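Local coordinates for protein probable N-acetyl-gamma-glutamyl-phosphate reductase, chloroplastic (Oryza sativa, PDB 2CVO) that probably reduces N-acetyl-L-glutamyl phosphate to its semialdehyde with NADPH, a step of arginine biosynthesis in the chloroplast, at residues K259-A271 / G324-V336. Sequence-based numbering, arbitrary orientation.
Sequences KRGMQSTMFVEMA and GRAIIISVIDNLV
Arg-260 reaches across to Asp-333 where the antiparallel strands 262-269 and 325-332 run out into loops. Its CB lies 3.6 Å from Asn-334 OD1. CG sits between the backbone N and the carbonyl carbon (chi1 57°), which turns the chain toward Asp-333; Asp-333 OD1 lies beside CG and 3.0 Å from CD. CZ and NH2 lie under Leu-335 CD1, a methyl over one guanidinium face, with NE farther off. Arg-260 NH1 gives Asp-333 OD1 a nearly straight salt-bridge hydrogen bond of 2.8 Å, on the syn side. NH1 also pairs with Glu-38, and Gly-309 N bonds to Asp-333 OD1. With an alanine here, Asp-333 would probably lose this charged mate and Leu-335 CD1 the flat group beneath it. Asp-333 OD2 caps Leu-335 N. Asn-334 OD1 accepts from Gly-261 N at 2.8 Å, and its ND2 bonds to Ser-202 OG.

Between the strands, paired backbone bonds link Ser-264 with Ser-330 and Met-266 with Ile-328. Phe-267 CD2 rests on Ile-327 CG1 at 3.8 Å. At the far end Arg-325 NH1 bonds to Phe-267 O from above the carbonyl plane. Arg-325 NH2 forms a long salt bridge of 3.3 Å with Glu-269 OE2; Glu-269 OE1 bonds to Ser-191 OG.

In the dimerisation domain's mixed sheet, Met-262 packs on Cys-170, the probable catalytic residue. Ion pairs thus close both ends of a buried, partly polar strand pair. Arg-260 NH2 bonds to Pro-366 O of one neighbouring subunit; Phe-267 and Ile-327 pack on another.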
loop_
_atom_site.group_PDB
_atom_site.type_symbol
_atom_site.label_atom_id
_atom_site.label_comp_id
_atom_site.label_asym_id
_atom_site.label_seq_id
_atom_site.Cartn_x
_atom_site.Cartn_y
_atom_site.Cartn_z
ATOM N N LYS A 259 -1.214 -7.111 3.597
ATOM C CA LYS A 259 -1.065 -7.780 4.877
ATOM C C LYS A 259 -1.750 -9.140 4.926
ATOM O O LYS A 259 -1.087 -10.155 5.130
ATOM C CB LYS A 259 -1.555 -6.868 6.009
ATOM C CG LYS A 259 -0.642 -5.660 6.210
ATOM C CD LYS A 259 -0.999 -4.837 7.433
ATOM C CE LYS A 259 -2.343 -4.138 7.279
ATOM N NZ LYS A 259 -2.749 -3.519 8.578
ATOM N N ARG A 260 -3.066 -9.182 4.746
ATOM C CA ARG A 260 -3.738 -10.474 4.778
ATOM C C ARG A 260 -4.486 -10.814 3.497
ATOM O O ARG A 260 -4.696 -9.963 2.633
ATOM C CB ARG A 260 -4.663 -10.593 6.005
ATOM C CG ARG A 260 -5.732 -9.539 6.168
ATOM C CD ARG A 260 -6.663 -9.911 7.338
ATOM N NE ARG A 260 -6.123 -9.597 8.664
ATOM C CZ ARG A 260 -6.420 -10.283 9.770
ATOM N NH1 ARG A 260 -7.245 -11.321 9.711
ATOM N NH2 ARG A 260 -5.898 -9.935 10.937
ATOM N N GLY A 261 -4.863 -12.080 3.373
ATOM C CA GLY A 261 -5.563 -12.535 2.189
ATOM C C GLY A 261 -4.691 -13.546 1.463
ATOM O O GLY A 261 -3.462 -13.465 1.500
ATOM N N MET A 262 -5.331 -14.503 0.803
ATOM C CA MET A 262 -4.614 -15.536 0.078
ATOM C C MET A 262 -5.479 -16.050 -1.066
ATOM O O MET A 262 -6.691 -16.212 -0.920
ATOM C CB MET A 262 -4.261 -16.688 1.027
ATOM C CG MET A 262 -3.745 -17.936 0.336
ATOM S SD MET A 262 -3.270 -19.201 1.531
ATOM C CE MET A 262 -1.690 -18.554 2.102
ATOM N N GLN A 263 -4.850 -16.281 -2.210
ATOM C CA GLN A 263 -5.543 -16.787 -3.379
ATOM C C GLN A 263 -4.747 -17.920 -4.003
ATOM O O GLN A 263 -3.535 -17.810 -4.199
ATOM C CB GLN A 263 -5.744 -15.684 -4.427
ATOM C CG GLN A 263 -6.148 -16.235 -5.792
ATOM C CD GLN A 263 -6.485 -15.162 -6.814
ATOM O OE1 GLN A 263 -6.324 -15.372 -8.018
ATOM N NE2 GLN A 263 -6.974 -14.021 -6.347
ATOM N N SER A 264 -5.428 -19.019 -4.295
ATOM C CA SER A 264 -4.785 -20.152 -4.932
ATOM C C SER A 264 -5.473 -20.389 -6.262
ATOM O O SER A 264 -6.696 -20.515 -6.324
ATOM C CB SER A 264 -4.886 -21.411 -4.065
ATOM O OG SER A 264 -3.946 -21.378 -3.005
ATOM N N THR A 265 -4.689 -20.422 -7.332
ATOM C CA THR A 265 -5.247 -20.666 -8.649
ATOM C C THR A 265 -4.753 -22.028 -9.096
ATOM O O THR A 265 -3.546 -22.265 -9.200
ATOM C CB THR A 265 -4.816 -19.596 -9.663
ATOM O OG1 THR A 265 -5.162 -18.299 -9.161
ATOM C CG2 THR A 265 -5.524 -19.819 -11.001
ATOM N N MET A 266 -5.700 -22.922 -9.344
ATOM C CA MET A 266 -5.391 -24.277 -9.760
ATOM C C MET A 266 -5.782 -24.499 -11.217
ATOM O O MET A 266 -6.946 -24.320 -11.601
ATOM C CB MET A 266 -6.120 -25.262 -8.841
ATOM C CG MET A 266 -5.646 -25.190 -7.390
ATOM S SD MET A 266 -6.971 -25.385 -6.170
ATOM C CE MET A 266 -7.494 -23.687 -6.022
ATOM N N PHE A 267 -4.793 -24.868 -12.025
ATOM C CA PHE A 267 -4.999 -25.127 -13.443
ATOM C C PHE A 267 -4.995 -26.642 -13.609
ATOM O O PHE A 267 -3.938 -27.275 -13.670
ATOM C CB PHE A 267 -3.878 -24.481 -14.262
ATOM C CG PHE A 267 -3.739 -22.993 -14.031
ATOM C CD1 PHE A 267 -2.786 -22.496 -13.142
ATOM C CD2 PHE A 267 -4.565 -22.091 -14.697
ATOM C CE1 PHE A 267 -2.659 -21.123 -12.924
ATOM C CE2 PHE A 267 -4.446 -20.713 -14.484
ATOM C CZ PHE A 267 -3.495 -20.229 -13.598
ATOM N N VAL A 268 -6.188 -27.216 -13.690
ATOM C CA VAL A 268 -6.331 -28.661 -13.781
ATOM C C VAL A 268 -6.889 -29.186 -15.094
ATOM O O VAL A 268 -7.491 -28.448 -15.880
ATOM C CB VAL A 268 -7.238 -29.171 -12.651
ATOM C CG1 VAL A 268 -6.687 -28.729 -11.300
ATOM C CG2 VAL A 268 -8.645 -28.638 -12.848
ATOM N N GLU A 269 -6.677 -30.477 -15.318
ATOM C CA GLU A 269 -7.176 -31.137 -16.512
ATOM C C GLU A 269 -8.404 -31.927 -16.077
ATOM O O GLU A 269 -8.368 -32.648 -15.075
ATOM C CB GLU A 269 -6.118 -32.081 -17.087
ATOM C CG GLU A 269 -4.735 -31.471 -17.223
ATOM C CD GLU A 269 -3.791 -32.333 -18.050
ATOM O OE1 GLU A 269 -3.899 -33.574 -17.979
ATOM O OE2 GLU A 269 -2.931 -31.767 -18.760
ATOM N N MET A 270 -9.493 -31.780 -16.821
ATOM C CA MET A 270 -10.721 -32.483 -16.492
ATOM C C MET A 270 -10.730 -33.887 -17.091
ATOM O O MET A 270 -10.040 -34.160 -18.074
ATOM C CB MET A 270 -11.927 -31.690 -17.005
ATOM C CG MET A 270 -12.032 -30.280 -16.426
ATOM S SD MET A 270 -13.490 -29.398 -17.023
ATOM C CE MET A 270 -12.930 -28.898 -18.665
ATOM N N ALA A 271 -11.509 -34.776 -16.481
ATOM C CA ALA A 271 -11.635 -36.155 -16.952
ATOM C C ALA A 271 -12.422 -36.133 -18.265
ATOM O O ALA A 271 -13.106 -35.159 -18.563
ATOM C CB ALA A 271 -12.369 -37.000 -15.904
ATOM N N GLY A 324 -10.384 -29.183 -22.578
ATOM C CA GLY A 324 -10.191 -30.202 -21.560
ATOM C C GLY A 324 -9.657 -29.706 -20.228
ATOM O O GLY A 324 -9.528 -30.488 -19.286
ATOM N N ARG A 325 -9.345 -28.416 -20.139
ATOM C CA ARG A 325 -8.816 -27.853 -18.901
ATOM C C ARG A 325 -9.771 -26.891 -18.212
ATOM O O ARG A 325 -10.676 -26.332 -18.833
ATOM C CB ARG A 325 -7.484 -27.135 -19.158
ATOM C CG ARG A 325 -6.274 -28.038 -19.044
ATOM C CD ARG A 325 -4.972 -27.273 -19.255
ATOM N NE ARG A 325 -3.816 -28.037 -18.788
ATOM C CZ ARG A 325 -3.495 -28.207 -17.509
ATOM N NH1 ARG A 325 -4.235 -27.662 -16.552
ATOM N NH2 ARG A 325 -2.434 -28.929 -17.183
ATOM N N ALA A 326 -9.546 -26.699 -16.918
ATOM C CA ALA A 326 -10.368 -25.800 -16.130
ATOM C C ALA A 326 -9.468 -24.987 -15.209
ATOM O O ALA A 326 -8.307 -25.336 -14.982
ATOM C CB ALA A 326 -11.380 -26.597 -15.312
ATOM N N ILE A 327 -10.012 -23.898 -14.688
ATOM C CA ILE A 327 -9.279 -23.034 -13.783
ATOM C C ILE A 327 -10.142 -22.852 -12.543
ATOM O O ILE A 327 -11.295 -22.432 -12.637
ATOM C CB ILE A 327 -9.007 -21.652 -14.418
ATOM C CG1 ILE A 327 -8.186 -21.823 -15.703
ATOM C CG2 ILE A 327 -8.268 -20.759 -13.428
ATOM C CD1 ILE A 327 -7.888 -20.521 -16.419
ATOM N N ILE A 328 -9.580 -23.190 -11.388
ATOM C CA ILE A 328 -10.285 -23.072 -10.118
ATOM C C ILE A 328 -9.620 -21.992 -9.273
ATOM O O ILE A 328 -8.399 -21.985 -9.122
ATOM C CB ILE A 328 -10.244 -24.408 -9.337
ATOM C CG1 ILE A 328 -10.936 -25.508 -10.148
ATOM C CG2 ILE A 328 -10.906 -24.246 -7.978
ATOM C CD1 ILE A 328 -10.884 -26.872 -9.485
ATOM N N ILE A 329 -10.417 -21.070 -8.738
ATOM C CA ILE A 329 -9.869 -20.014 -7.893
ATOM C C ILE A 329 -10.468 -20.097 -6.495
ATOM O O ILE A 329 -11.687 -20.136 -6.329
ATOM C CB ILE A 329 -10.139 -18.608 -8.469
ATOM C CG1 ILE A 329 -9.446 -18.461 -9.825
ATOM C CG2 ILE A 329 -9.612 -17.543 -7.501
ATOM C CD1 ILE A 329 -9.701 -17.124 -10.508
ATOM N N SER A 330 -9.598 -20.126 -5.495
ATOM C CA SER A 330 -10.025 -20.218 -4.108
ATOM C C SER A 330 -9.311 -19.171 -3.248
ATOM O O SER A 330 -8.082 -19.054 -3.284
ATOM C CB SER A 330 -9.720 -21.620 -3.576
ATOM O OG SER A 330 -10.194 -21.789 -2.254
ATOM N N VAL A 331 -10.085 -18.417 -2.470
ATOM C CA VAL A 331 -9.516 -17.393 -1.603
ATOM C C VAL A 331 -9.981 -17.532 -0.160
ATOM O O VAL A 331 -11.097 -17.988 0.108
ATOM C CB VAL A 331 -9.877 -15.966 -2.097
ATOM C CG1 VAL A 331 -9.429 -15.786 -3.544
ATOM C CG2 VAL A 331 -11.374 -15.728 -1.973
ATOM N N ILE A 332 -9.096 -17.155 0.758
ATOM C CA ILE A 332 -9.373 -17.168 2.190
ATOM C C ILE A 332 -8.484 -16.113 2.841
ATOM O O ILE A 332 -7.574 -15.558 2.207
ATOM C CB ILE A 332 -8.991 -18.509 2.878
ATOM C CG1 ILE A 332 -7.516 -18.824 2.594
ATOM C CG2 ILE A 332 -9.925 -19.634 2.441
ATOM C CD1 ILE A 332 -6.952 -19.981 3.400
ATOM N N ASP A 333 -8.763 -15.823 4.105
ATOM C CA ASP A 333 -7.920 -14.910 4.855
ATOM C C ASP A 333 -6.916 -15.901 5.450
ATOM O O ASP A 333 -7.288 -16.764 6.244
ATOM C CB ASP A 333 -8.723 -14.208 5.954
ATOM C CG ASP A 333 -7.861 -13.303 6.825
ATOM O OD1 ASP A 333 -8.404 -12.322 7.375
ATOM O OD2 ASP A 333 -6.650 -13.577 6.972
ATOM N N ASN A 334 -5.659 -15.806 5.025
ATOM C CA ASN A 334 -4.609 -16.711 5.490
ATOM C C ASN A 334 -4.516 -16.819 7.010
ATOM O O ASN A 334 -4.083 -17.847 7.539
ATOM C CB ASN A 334 -3.253 -16.275 4.931
ATOM C CG ASN A 334 -2.875 -14.871 5.363
ATOM O OD1 ASN A 334 -3.605 -13.910 5.101
ATOM N ND2 ASN A 334 -1.732 -14.743 6.033
ATOM N N LEU A 335 -4.930 -15.766 7.711
ATOM C CA LEU A 335 -4.877 -15.758 9.171
ATOM C C LEU A 335 -6.111 -16.352 9.856
ATOM O O LEU A 335 -6.039 -16.751 11.023
ATOM C CB LEU A 335 -4.660 -14.329 9.681
ATOM C CG LEU A 335 -3.332 -13.648 9.328
ATOM C CD1 LEU A 335 -3.280 -12.270 9.968
ATOM C CD2 LEU A 335 -2.169 -14.499 9.815
ATOM N N VAL A 336 -7.240 -16.405 9.152
ATOM C CA VAL A 336 -8.458 -16.943 9.751
ATOM C C VAL A 336 -8.723 -18.381 9.278
ATOM O O VAL A 336 -8.190 -19.334 9.857
ATOM C CB VAL A 336 -9.675 -16.027 9.442
ATOM C CG1 VAL A 336 -10.855 -16.374 10.357
ATOM C CG2 VAL A 336 -9.280 -14.564 9.648
HETATM O O HOH W 1 -8.344 -33.076 -19.821
#